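Local coordinates for protein UDP-galactopyranose mutase (Deinococcus radiodurans, PDB 3HDQ) that probably interconverts UDP-galactopyranose and UDP-galactofuranose by means of a bound FAD, as other flavin-dependent mutases of its family do, at residues S42-R47 / A378-T383; P84-T89 / Q215-H220; T89-V94 / N372-V377. All blocks are in the same frame, centred on the assembly; numbering follows the deposited sequence.

Contact 1 of 3, residues S42-R47 / A378-T383; sequences SVLAER and AQALAT
Val43 and Leu44 pack on Ala380 and Leu381 where two helices of the Rossmann-like FAD-binding fold lie side by side: helix 39-50, which follows the glycine-rich turn, and helix 373-388 near the C-terminus. The two segments run in the same general direction, 35° apart, with their axes 8.9 Å from each other at closest; the small side chain of Ala380, at the closest CA approach, is consistent with this spacing. No hydrogen bond crosses, so apolar packing does the joining. Val43 CG1, anti to its own amide nitrogen (chi1 168°), points into the notch between Ala380 CB at 3.6 Å and Leu381 CD2 at 3.7 Å. Leu44 meets the same alanine at its carbonyl, CD2 lying 3.6 Å from Ala380 O, while CD1 meets the methyl of Thr383, the two side chains crossing at about a right angle. Leu381 CD2 also lies against the aliphatic part of Arg47, 4.1 Å from CD.

Within helix 39-50, Arg47, bent at chi2 and chi3, folds back to grip Glu46 side-on: NE holds OE1 at 2.8 Å and NH1 holds OE2 at 2.9 Å, both from the syn side. Tyr97 and Arg100 hold the same carboxylate, fixing it further. On helix 373-388, Thr383 OG1 turns back to give Gln379 O a 3.1 Å hydrogen bond from above the carbonyl plane, alongside the amide of Thr383.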
loop_
_atom_site.group_PDB
_atom_site.type_symbol
_atom_site.label_atom_id
_atom_site.label_comp_id
_atom_site.label_asym_id
_atom_site.label_seq_id
_atom_site.Cartn_x
_atom_site.Cartn_y
_atom_site.Cartn_z
ATOM N N SER A 42 -11.848 10.807 -4.160
ATOM C CA SER A 42 -11.841 10.300 -2.791
ATOM C C SER A 42 -12.613 11.195 -1.834
ATOM O O SER A 42 -13.252 10.707 -0.920
ATOM C CB SER A 42 -10.407 10.127 -2.291
ATOM O OG SER A 42 -9.716 9.204 -3.099
ATOM N N VAL A 43 -12.535 12.507 -2.028
ATOM C CA VAL A 43 -13.273 13.423 -1.172
ATOM C C VAL A 43 -14.764 13.233 -1.413
ATOM O O VAL A 43 -15.547 13.187 -0.473
ATOM C CB VAL A 43 -12.892 14.892 -1.422
ATOM C CG1 VAL A 43 -13.892 15.825 -0.723
ATOM C CG2 VAL A 43 -11.487 15.169 -0.926
ATOM N N LEU A 44 -15.157 13.110 -2.678
ATOM C CA LEU A 44 -16.566 12.871 -2.992
ATOM C C LEU A 44 -17.023 11.462 -2.565
ATOM O O LEU A 44 -18.157 11.269 -2.122
ATOM C CB LEU A 44 -16.854 13.153 -4.466
ATOM C CG LEU A 44 -17.080 14.643 -4.755
ATOM C CD1 LEU A 44 -16.741 15.008 -6.195
ATOM C CD2 LEU A 44 -18.530 15.037 -4.413
ATOM N N ALA A 45 -16.128 10.488 -2.656
ATOM C CA ALA A 45 -16.461 9.154 -2.172
ATOM C C ALA A 45 -16.711 9.192 -0.667
ATOM O O ALA A 45 -17.655 8.583 -0.168
ATOM C CB ALA A 45 -15.365 8.163 -2.514
ATOM N N GLU A 46 -15.870 9.922 0.057
ATOM C CA GLU A 46 -16.008 10.000 1.513
ATOM C C GLU A 46 -17.290 10.725 1.934
ATOM O O GLU A 46 -18.029 10.242 2.795
ATOM C CB GLU A 46 -14.776 10.668 2.145
ATOM C CG GLU A 46 -14.782 10.677 3.674
ATOM C CD GLU A 46 -15.550 11.855 4.255
ATOM O OE1 GLU A 46 -15.484 12.965 3.681
ATOM O OE2 GLU A 46 -16.219 11.676 5.291
ATOM N N ARG A 47 -17.534 11.890 1.331
ATOM C CA ARG A 47 -18.728 12.679 1.626
ATOM C C ARG A 47 -20.010 11.919 1.290
ATOM O O ARG A 47 -20.900 11.822 2.118
ATOM C CB ARG A 47 -18.701 14.013 0.880
ATOM C CG ARG A 47 -17.606 14.971 1.350
ATOM C CD ARG A 47 -17.933 15.588 2.716
ATOM N NE ARG A 47 -17.764 14.620 3.794
ATOM C CZ ARG A 47 -18.437 14.645 4.938
ATOM N NH1 ARG A 47 -18.216 13.716 5.862
ATOM N NH2 ARG A 47 -19.338 15.593 5.150
ATOM N N ALA A 378 -11.331 21.680 -2.149
ATOM C CA ALA A 378 -12.386 22.690 -2.043
ATOM C C ALA A 378 -13.413 22.521 -3.154
ATOM O O ALA A 378 -14.608 22.680 -2.927
ATOM C CB ALA A 378 -11.792 24.115 -2.076
ATOM N N GLN A 379 -12.936 22.207 -4.357
ATOM C CA GLN A 379 -13.837 21.952 -5.481
ATOM C C GLN A 379 -14.751 20.762 -5.180
ATOM O O GLN A 379 -15.964 20.821 -5.403
ATOM C CB GLN A 379 -13.058 21.710 -6.786
ATOM C CG GLN A 379 -13.923 21.804 -8.048
ATOM C CD GLN A 379 -13.212 21.319 -9.313
ATOM O OE1 GLN A 379 -12.482 20.322 -9.292
ATOM N NE2 GLN A 379 -13.434 22.025 -10.426
ATOM N N ALA A 380 -14.160 19.683 -4.679
ATOM C CA ALA A 380 -14.909 18.463 -4.386
ATOM C C ALA A 380 -15.963 18.674 -3.288
ATOM O O ALA A 380 -17.086 18.180 -3.397
ATOM C CB ALA A 380 -13.946 17.320 -4.022
ATOM N N LEU A 381 -15.599 19.416 -2.241
ATOM C CA LEU A 381 -16.524 19.713 -1.153
ATOM C C LEU A 381 -17.686 20.535 -1.677
ATOM O O LEU A 381 -18.827 20.321 -1.278
ATOM C CB LEU A 381 -15.834 20.472 -0.018
ATOM C CG LEU A 381 -14.753 19.690 0.733
ATOM C CD1 LEU A 381 -14.080 20.580 1.772
ATOM C CD2 LEU A 381 -15.344 18.445 1.381
ATOM N N ALA A 382 -17.393 21.481 -2.562
ATOM C CA ALA A 382 -18.440 22.346 -3.105
ATOM C C ALA A 382 -19.350 21.577 -4.061
ATOM O O ALA A 382 -20.544 21.838 -4.128
ATOM C CB ALA A 382 -17.832 23.572 -3.799
ATOM N N THR A 383 -18.778 20.622 -4.791
ATOM C CA THR A 383 -19.569 19.765 -5.660
ATOM C C THR A 383 -20.505 18.904 -4.816
ATOM O O THR A 383 -21.653 18.677 -5.195
ATOM C CB THR A 383 -18.682 18.874 -6.559
ATOM O OG1 THR A 383 -17.952 19.696 -7.469
ATOM C CG2 THR A 383 -19.516 17.897 -7.359
#

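Contact 2 of 3, residues P84-T89 / Q215-H220; sequences PHIFHT and QAMPLH. With FAD (flavin-adenine dinucleotide), chain L.
Ile86 N gives FAD O4 a nearly straight hydrogen bond of 2.9 Å, and Ile86 O takes one from FAD N3, so a single residue reads the flavin's polar edge; behind it, Ile86 CA rests on the sulfur of Met217. Bent at chi2 and chi3, Met217 brings SD to Phe87 N in a weak 3.6 Å hydrogen bond, and CE lies 3.2 Å from His85 O, which Tyr222 OH hydrogen-bonds. His85 turns the other way: its ring lies face-on to the flavin, with FAD C5X 3.7 Å above the ring centre; NE2 hydrogen-bonds FAD O2' at 3.1 Å and Gly83 O holds ND1, fixing the ring's rotation. With an alanine in its place, O2' would probably lose that partner, Gly83 O its bond to ND1, and a gap would open against the flavin. Phe87 CB stands 3.4 Å from Ala216 O, which lies at the edge of the ring. His88 and Gln215 form an antiparallel non-hydrogen-bonded pair, His88 CB touching Gln215 CG; Asp212 holds His88 ND1. Strand 88-89 is an outer strand of the antiparallel sheet with 214-218 and 104-106; Phe87, just before it, packs onto Val94, Phe95 and Leu98 of helix 92-99 and Met373 of helix 373-388.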
loop_
_atom_site.group_PDB
_atom_site.type_symbol
_atom_site.label_atom_id
_atom_site.label_comp_id
_atom_site.label_asym_id
_atom_site.label_seq_id
_atom_site.Cartn_x
_atom_site.Cartn_y
_atom_site.Cartn_z
ATOM N N PRO A 84 7.211 15.706 -6.301
ATOM C CA PRO A 84 7.015 16.211 -4.939
ATOM C C PRO A 84 5.625 16.815 -4.768
ATOM O O PRO A 84 5.227 17.669 -5.561
ATOM C CB PRO A 84 8.065 17.314 -4.832
ATOM C CG PRO A 84 8.261 17.787 -6.247
ATOM C CD PRO A 84 8.088 16.574 -7.107
ATOM N N HIS A 85 4.892 16.370 -3.753
ATOM C CA HIS A 85 3.617 16.993 -3.394
ATOM C C HIS A 85 3.662 17.646 -2.008
ATOM O O HIS A 85 3.708 16.956 -0.989
ATOM C CB HIS A 85 2.490 15.970 -3.482
ATOM C CG HIS A 85 2.114 15.634 -4.890
ATOM N ND1 HIS A 85 3.018 15.124 -5.798
ATOM C CD2 HIS A 85 0.942 15.760 -5.556
ATOM C CE1 HIS A 85 2.419 14.949 -6.961
ATOM N NE2 HIS A 85 1.160 15.324 -6.839
ATOM N N ILE A 86 3.674 18.977 -1.985
ATOM C CA ILE A 86 3.735 19.720 -0.736
ATOM C C ILE A 86 2.353 20.319 -0.428
ATOM O O ILE A 86 1.833 21.133 -1.200
ATOM C CB ILE A 86 4.818 20.847 -0.781
ATOM C CG1 ILE A 86 6.232 20.281 -0.970
ATOM C CG2 ILE A 86 4.800 21.656 0.501
ATOM C CD1 ILE A 86 6.562 19.853 -2.373
ATOM N N PHE A 87 1.745 19.918 0.685
ATOM C CA PHE A 87 0.411 20.419 0.981
ATOM C C PHE A 87 0.426 21.828 1.565
ATOM O O PHE A 87 1.188 22.125 2.484
ATOM C CB PHE A 87 -0.397 19.495 1.901
ATOM C CG PHE A 87 -1.800 19.990 2.126
ATOM C CD1 PHE A 87 -2.789 19.749 1.185
ATOM C CD2 PHE A 87 -2.115 20.754 3.243
ATOM C CE1 PHE A 87 -4.081 20.241 1.370
ATOM C CE2 PHE A 87 -3.398 21.239 3.437
ATOM C CZ PHE A 87 -4.385 20.984 2.496
ATOM N N HIS A 88 -0.416 22.699 1.018
ATOM C CA HIS A 88 -0.504 24.067 1.511
ATOM C C HIS A 88 -1.880 24.640 1.249
ATOM O O HIS A 88 -2.456 24.421 0.195
ATOM C CB HIS A 88 0.568 24.959 0.873
ATOM C CG HIS A 88 0.463 25.057 -0.616
ATOM N ND1 HIS A 88 -0.207 26.083 -1.247
ATOM C CD2 HIS A 88 0.934 24.253 -1.599
ATOM C CE1 HIS A 88 -0.143 25.907 -2.555
ATOM N NE2 HIS A 88 0.540 24.802 -2.795
ATOM N N THR A 89 -2.414 25.386 2.200
ATOM C CA THR A 89 -3.678 26.047 1.934
ATOM C C THR A 89 -3.875 27.308 2.765
ATOM O O THR A 89 -3.233 27.488 3.809
ATOM C CB THR A 89 -4.875 25.097 2.149
ATOM O OG1 THR A 89 -6.075 25.711 1.656
ATOM C CG2 THR A 89 -5.031 24.762 3.624
ATOM N N GLN A 215 0.604 25.245 6.343
ATOM C CA GLN A 215 1.611 24.487 5.606
ATOM C C GLN A 215 2.083 23.305 6.443
ATOM O O GLN A 215 2.707 23.483 7.500
ATOM C CB GLN A 215 2.782 25.387 5.204
ATOM C CG GLN A 215 2.377 26.595 4.357
ATOM C CD GLN A 215 3.572 27.388 3.821
ATOM O OE1 GLN A 215 4.562 26.814 3.358
ATOM N NE2 GLN A 215 3.473 28.717 3.872
ATOM N N ALA A 216 1.786 22.099 5.969
ATOM C CA ALA A 216 2.075 20.888 6.731
ATOM C C ALA A 216 1.867 19.624 5.896
ATOM O O ALA A 216 1.037 19.588 4.998
ATOM C CB ALA A 216 1.224 20.845 8.004
ATOM N N MET A 217 2.637 18.589 6.200
ATOM C CA MET A 217 2.582 17.347 5.457
ATOM C C MET A 217 1.862 16.272 6.275
ATOM O O MET A 217 1.995 16.224 7.496
ATOM C CB MET A 217 4.003 16.884 5.092
ATOM C CG MET A 217 4.710 17.761 4.063
ATOM S SD MET A 217 3.977 17.705 2.409
ATOM C CE MET A 217 4.067 15.949 2.054
ATOM N N PRO A 218 1.062 15.429 5.604
ATOM C CA PRO A 218 0.423 14.324 6.321
ATOM C C PRO A 218 1.483 13.511 7.071
ATOM O O PRO A 218 2.436 13.007 6.459
ATOM C CB PRO A 218 -0.221 13.509 5.199
ATOM C CG PRO A 218 -0.525 14.518 4.141
ATOM C CD PRO A 218 0.602 15.532 4.207
ATOM N N LEU A 219 1.318 13.406 8.389
ATOM C CA LEU A 219 2.355 12.838 9.250
ATOM C C LEU A 219 2.897 11.483 8.762
ATOM O O LEU A 219 4.109 11.248 8.787
ATOM C CB LEU A 219 1.885 12.755 10.703
ATOM C CG LEU A 219 2.931 12.261 11.716
ATOM C CD1 LEU A 219 4.113 13.209 11.772
ATOM C CD2 LEU A 219 2.325 12.119 13.102
ATOM N N HIS A 220 2.019 10.604 8.294
ATOM C CA HIS A 220 2.488 9.322 7.773
ATOM C C HIS A 220 2.304 9.178 6.271
ATOM O O HIS A 220 2.250 8.064 5.739
ATOM C CB HIS A 220 1.827 8.176 8.527
ATOM C CG HIS A 220 1.931 8.314 10.014
ATOM N ND1 HIS A 220 3.137 8.299 10.681
ATOM C CD2 HIS A 220 0.978 8.482 10.963
ATOM C CE1 HIS A 220 2.924 8.454 11.976
ATOM N NE2 HIS A 220 1.622 8.556 12.170
HETATM P PA FAD L . -5.604 13.025 -10.107
HETATM O O1A FAD L . -4.664 12.843 -9.067
HETATM O O2A FAD L . -4.927 13.129 -11.333
HETATM O O5B FAD L . -6.511 11.772 -10.097
HETATM C C5B FAD L . -7.395 11.432 -11.098
HETATM C C4B FAD L . -7.419 9.940 -11.172
HETATM O O4B FAD L . -8.302 9.528 -12.152
HETATM C C3B FAD L . -6.060 9.441 -11.597
HETATM O O3B FAD L . -5.443 8.664 -10.626
HETATM C C2B FAD L . -6.331 8.623 -12.815
HETATM O O2B FAD L . -5.602 7.458 -12.760
HETATM C C1B FAD L . -7.810 8.384 -12.740
HETATM N N9A FAD L . -8.375 8.102 -14.056
HETATM C C8A FAD L . -8.303 8.833 -15.174
HETATM N N7A FAD L . -8.934 8.224 -16.146
HETATM C C5A FAD L . -9.423 7.088 -15.677
HETATM C C6A FAD L . -10.155 6.064 -16.235
HETATM N N6A FAD L . -10.644 6.174 -17.422
HETATM N N1A FAD L . -10.519 5.000 -15.490
HETATM C C2A FAD L . -10.151 4.928 -14.195
HETATM N N3A FAD L . -9.435 5.932 -13.649
HETATM C C4A FAD L . -9.063 6.988 -14.368
HETATM N N1 FAD L . -0.361 20.215 -5.549
HETATM C C2 FAD L . -0.103 20.862 -4.407
HETATM O O2 FAD L . -0.978 21.342 -3.752
HETATM N N3 FAD L . 1.169 20.954 -4.006
HETATM C C4 FAD L . 2.165 20.401 -4.738
HETATM O O4 FAD L . 3.297 20.474 -4.394
HETATM C C4X FAD L . 1.881 19.768 -5.891
HETATM N N5 FAD L . 2.884 19.236 -6.620
HETATM C C5X FAD L . 2.599 18.599 -7.772
HETATM C C6 FAD L . 3.627 18.049 -8.501
HETATM C C7 FAD L . 3.351 17.397 -9.670
HETATM C C7M FAD L . 4.442 16.809 -10.466
HETATM C C8 FAD L . 2.062 17.280 -10.103
HETATM C C8M FAD L . 1.819 16.573 -11.383
HETATM C C9 FAD L . 1.032 17.826 -9.366
HETATM C C9A FAD L . 1.292 18.496 -8.197
HETATM N N10 FAD L . 0.286 19.035 -7.448
HETATM C C10 FAD L . 0.601 19.673 -6.302
HETATM C "C1'" FAD L . -1.120 19.051 -7.923
HETATM C "C2'" FAD L . -1.911 17.831 -7.510
HETATM O "O2'" FAD L . -1.288 16.751 -8.106
HETATM C "C3'" FAD L . -3.360 17.864 -7.982
HETATM O "O3'" FAD L . -4.116 18.856 -7.443
HETATM C "C4'" FAD L . -4.113 16.708 -7.432
HETATM O "O4'" FAD L . -3.156 15.707 -7.274
HETATM C "C5'" FAD L . -5.201 16.361 -8.404
HETATM O "O5'" FAD L . -6.245 15.623 -7.884
HETATM P P FAD L . -7.272 14.996 -8.862
HETATM O O1P FAD L . -8.095 14.097 -8.155
HETATM O O2P FAD L . -8.059 16.056 -9.367
HETATM O O3P FAD L . -6.485 14.312 -10.023
#

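Contact 3 of 3, residues T89-V94 / N372-V377; sequences TNSKDV and NMDQVV. With FAD (flavin-adenine dinucleotide), chain L.
The first turn of helix 373-388 forms part of the FAD pocket, and Asp374 on this turn ties it to the ST turn that leads from Thr89 into helix 92-99. Thr89 OG1 donates to Asp374 OD1 at 2.7 Å, meeting the oxygen on its anti side and 23° out of the carboxylate plane. The same hydroxyl oxygen accepts from Ser91 N at 2.9 Å, the bond that closes the turn. Asp374 reaches it with CG set between its backbone N and carbonyl carbon (chi1 71°). Two waters also donate to Asp374 OD1, at 2.8 and 2.9 Å; the first accepts from Asn90 N, and the second is shared with Ser91 OG. One carboxylate oxygen therefore takes three hydrogen bonds.

Beside this polar knot, Val94 CG1 packs on Val377 CG1 at 3.8 Å, and Val94 CG2 lies against Asp374 O. Facing the cofactor, Met373 N donates to FAD O2 at 2.8 Å, with FAD N1 only a weak second acceptor, while Met373 CE touches FAD C2. Asn372 N is held by Gln375 OE1, which probably helps to fix the start of the helix.

With a helix N-terminus directed at the N1 and O2 side of the flavin, the arrangement would probably help to stabilise negative charge there on reduction, while the three donors, and perhaps the helix end too, would tend to keep Asp374 ionised.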
loop_
_atom_site.group_PDB
_atom_site.type_symbol
_atom_site.label_atom_id
_atom_site.label_comp_id
_atom_site.label_asym_id
_atom_site.label_seq_id
_atom_site.Cartn_x
_atom_site.Cartn_y
_atom_site.Cartn_z
ATOM N N THR A 89 -2.414 25.386 2.200
ATOM C CA THR A 89 -3.678 26.047 1.934
ATOM C C THR A 89 -3.875 27.308 2.765
ATOM O O THR A 89 -3.233 27.488 3.809
ATOM C CB THR A 89 -4.875 25.097 2.149
ATOM O OG1 THR A 89 -6.075 25.711 1.656
ATOM C CG2 THR A 89 -5.031 24.762 3.624
ATOM N N ASN A 90 -4.754 28.180 2.269
ATOM C CA ASN A 90 -5.253 29.311 3.038
ATOM C C ASN A 90 -6.648 29.041 3.574
ATOM O O ASN A 90 -7.178 29.836 4.351
ATOM C CB ASN A 90 -5.270 30.580 2.187
ATOM C CG ASN A 90 -3.890 31.190 2.028
ATOM O OD1 ASN A 90 -3.181 31.409 3.017
ATOM N ND2 ASN A 90 -3.495 31.452 0.778
ATOM N N SER A 91 -7.252 27.926 3.154
ATOM C CA SER A 91 -8.611 27.611 3.586
ATOM C C SER A 91 -8.604 26.785 4.859
ATOM O O SER A 91 -8.134 25.647 4.878
ATOM C CB SER A 91 -9.373 26.885 2.489
ATOM O OG SER A 91 -9.046 27.461 1.234
ATOM N N LYS A 92 -9.147 27.364 5.918
ATOM C CA LYS A 92 -9.177 26.712 7.213
ATOM C C LYS A 92 -10.061 25.463 7.159
ATOM O O LYS A 92 -9.738 24.438 7.774
ATOM C CB LYS A 92 -9.634 27.714 8.275
ATOM C CG LYS A 92 -9.850 27.175 9.670
ATOM C CD LYS A 92 -10.218 28.333 10.592
ATOM C CE LYS A 92 -10.415 27.887 12.021
ATOM N NZ LYS A 92 -11.525 26.893 12.110
ATOM N N ASP A 93 -11.148 25.538 6.391
ATOM C CA ASP A 93 -12.057 24.402 6.225
ATOM C C ASP A 93 -11.427 23.204 5.487
ATOM O O ASP A 93 -11.651 22.056 5.867
ATOM C CB ASP A 93 -13.354 24.841 5.528
ATOM C CG ASP A 93 -13.116 25.369 4.118
ATOM O OD1 ASP A 93 -12.137 26.129 3.917
ATOM O OD2 ASP A 93 -13.906 25.028 3.206
ATOM N N VAL A 94 -10.663 23.457 4.427
ATOM C CA VAL A 94 -9.960 22.369 3.739
ATOM C C VAL A 94 -8.975 21.751 4.725
ATOM O O VAL A 94 -8.922 20.533 4.878
ATOM C CB VAL A 94 -9.184 22.839 2.492
ATOM C CG1 VAL A 94 -8.243 21.718 1.960
ATOM C CG2 VAL A 94 -10.154 23.305 1.409
ATOM N N ASN A 372 -4.042 23.247 -7.325
ATOM C CA ASN A 372 -3.250 22.574 -6.295
ATOM C C ASN A 372 -4.151 21.611 -5.522
ATOM O O ASN A 372 -5.370 21.612 -5.704
ATOM C CB ASN A 372 -2.601 23.586 -5.336
ATOM C CG ASN A 372 -1.724 24.597 -6.055
ATOM O OD1 ASN A 372 -0.953 24.243 -6.949
ATOM N ND2 ASN A 372 -1.841 25.867 -5.671
ATOM N N MET A 373 -3.566 20.807 -4.639
ATOM C CA MET A 373 -4.351 19.830 -3.898
ATOM C C MET A 373 -5.503 20.478 -3.125
ATOM O O MET A 373 -6.653 20.035 -3.217
ATOM C CB MET A 373 -3.462 18.995 -2.964
ATOM C CG MET A 373 -2.488 18.083 -3.683
ATOM S SD MET A 373 -1.426 17.140 -2.549
ATOM C CE MET A 373 -0.227 18.395 -2.072
ATOM N N ASP A 374 -5.199 21.517 -2.355
ATOM C CA ASP A 374 -6.228 22.130 -1.527
ATOM C C ASP A 374 -7.408 22.635 -2.363
ATOM O O ASP A 374 -8.556 22.489 -1.953
ATOM C CB ASP A 374 -5.654 23.247 -0.651
ATOM C CG ASP A 374 -5.273 24.480 -1.446
ATOM O OD1 ASP A 374 -5.640 25.594 -1.031
ATOM O OD2 ASP A 374 -4.600 24.334 -2.483
ATOM N N GLN A 375 -7.119 23.218 -3.527
ATOM C CA GLN A 375 -8.164 23.737 -4.421
ATOM C C GLN A 375 -9.030 22.618 -4.965
ATOM O O GLN A 375 -10.238 22.784 -5.116
ATOM C CB GLN A 375 -7.551 24.504 -5.599
ATOM C CG GLN A 375 -6.794 25.759 -5.200
ATOM C CD GLN A 375 -6.061 26.381 -6.371
ATOM O OE1 GLN A 375 -5.107 25.805 -6.906
ATOM N NE2 GLN A 375 -6.501 27.563 -6.776
ATOM N N VAL A 376 -8.420 21.477 -5.273
ATOM C CA VAL A 376 -9.225 20.330 -5.681
ATOM C C VAL A 376 -10.119 19.857 -4.532
ATOM O O VAL A 376 -11.300 19.599 -4.746
ATOM C CB VAL A 376 -8.399 19.173 -6.273
ATOM C CG1 VAL A 376 -9.279 17.935 -6.472
ATOM C CG2 VAL A 376 -7.791 19.605 -7.609
ATOM N N VAL A 377 -9.577 19.766 -3.318
ATOM C CA VAL A 377 -10.413 19.413 -2.175
ATOM C C VAL A 377 -11.604 20.386 -2.056
ATOM O O VAL A 377 -12.752 19.967 -1.912
ATOM C CB VAL A 377 -9.621 19.352 -0.849
ATOM C CG1 VAL A 377 -10.566 19.163 0.317
ATOM C CG2 VAL A 377 -8.594 18.214 -0.873
HETATM P PA FAD L . -5.604 13.025 -10.107
HETATM O O1A FAD L . -4.664 12.843 -9.067
HETATM O O2A FAD L . -4.927 13.129 -11.333
HETATM O O5B FAD L . -6.511 11.772 -10.097
HETATM C C5B FAD L . -7.395 11.432 -11.098
HETATM C C4B FAD L . -7.419 9.940 -11.172
HETATM O O4B FAD L . -8.302 9.528 -12.152
HETATM C C3B FAD L . -6.060 9.441 -11.597
HETATM O O3B FAD L . -5.443 8.664 -10.626
HETATM C C2B FAD L . -6.331 8.623 -12.815
HETATM O O2B FAD L . -5.602 7.458 -12.760
HETATM C C1B FAD L . -7.810 8.384 -12.740
HETATM N N9A FAD L . -8.375 8.102 -14.056
HETATM C C8A FAD L . -8.303 8.833 -15.174
HETATM N N7A FAD L . -8.934 8.224 -16.146
HETATM C C5A FAD L . -9.423 7.088 -15.677
HETATM C C6A FAD L . -10.155 6.064 -16.235
HETATM N N6A FAD L . -10.644 6.174 -17.422
HETATM N N1A FAD L . -10.519 5.000 -15.490
HETATM C C2A FAD L . -10.151 4.928 -14.195
HETATM N N3A FAD L . -9.435 5.932 -13.649
HETATM C C4A FAD L . -9.063 6.988 -14.368
HETATM N N1 FAD L . -0.361 20.215 -5.549
HETATM C C2 FAD L . -0.103 20.862 -4.407
HETATM O O2 FAD L . -0.978 21.342 -3.752
HETATM N N3 FAD L . 1.169 20.954 -4.006
HETATM C C4 FAD L . 2.165 20.401 -4.738
HETATM O O4 FAD L . 3.297 20.474 -4.394
HETATM C C4X FAD L . 1.881 19.768 -5.891
HETATM N N5 FAD L . 2.884 19.236 -6.620
HETATM C C5X FAD L . 2.599 18.599 -7.772
HETATM C C6 FAD L . 3.627 18.049 -8.501
HETATM C C7 FAD L . 3.351 17.397 -9.670
HETATM C C7M FAD L . 4.442 16.809 -10.466
HETATM C C8 FAD L . 2.062 17.280 -10.103
HETATM C C8M FAD L . 1.819 16.573 -11.383
HETATM C C9 FAD L . 1.032 17.826 -9.366
HETATM C C9A FAD L . 1.292 18.496 -8.197
HETATM N N10 FAD L . 0.286 19.035 -7.448
HETATM C C10 FAD L . 0.601 19.673 -6.302
HETATM C "C1'" FAD L . -1.120 19.051 -7.923
HETATM C "C2'" FAD L . -1.911 17.831 -7.510
HETATM O "O2'" FAD L . -1.288 16.751 -8.106
HETATM C "C3'" FAD L . -3.360 17.864 -7.982
HETATM O "O3'" FAD L . -4.116 18.856 -7.443
HETATM C "C4'" FAD L . -4.113 16.708 -7.432
HETATM O "O4'" FAD L . -3.156 15.707 -7.274
HETATM C "C5'" FAD L . -5.201 16.361 -8.404
HETATM O "O5'" FAD L . -6.245 15.623 -7.884
HETATM P P FAD L . -7.272 14.996 -8.862
HETATM O O1P FAD L . -8.095 14.097 -8.155
HETATM O O2P FAD L . -8.059 16.056 -9.367
HETATM O O3P FAD L . -6.485 14.312 -10.023
HETATM O O HOH W 1 -4.934 28.242 -0.664
HETATM O O HOH W 2 -8.454 25.933 -1.487
#

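How the contacts relate
All three contacts are largely buried, but their chemistry changes along helix 373-388. Contact 1, on its middle turns, joins helix to helix by apolar side-chain packing, with no hydrogen bond across; contact 3, on its first turn, adds a hydrated carboxylate to a smaller valine contact and reaches the surface at Asn90. The two meet where Ala378 CB packs on Val94 CG2. Contact 2 uses no part of that helix and combines a strand pair with a methionine, yet it shares Thr89 with contact 3 and touches it through Met373 CE at Ile86 O. Contacts 2 and 3 both hold the flavin, one at O4 and N3, the other at O2, whereas contact 1 stands back from the cofactor.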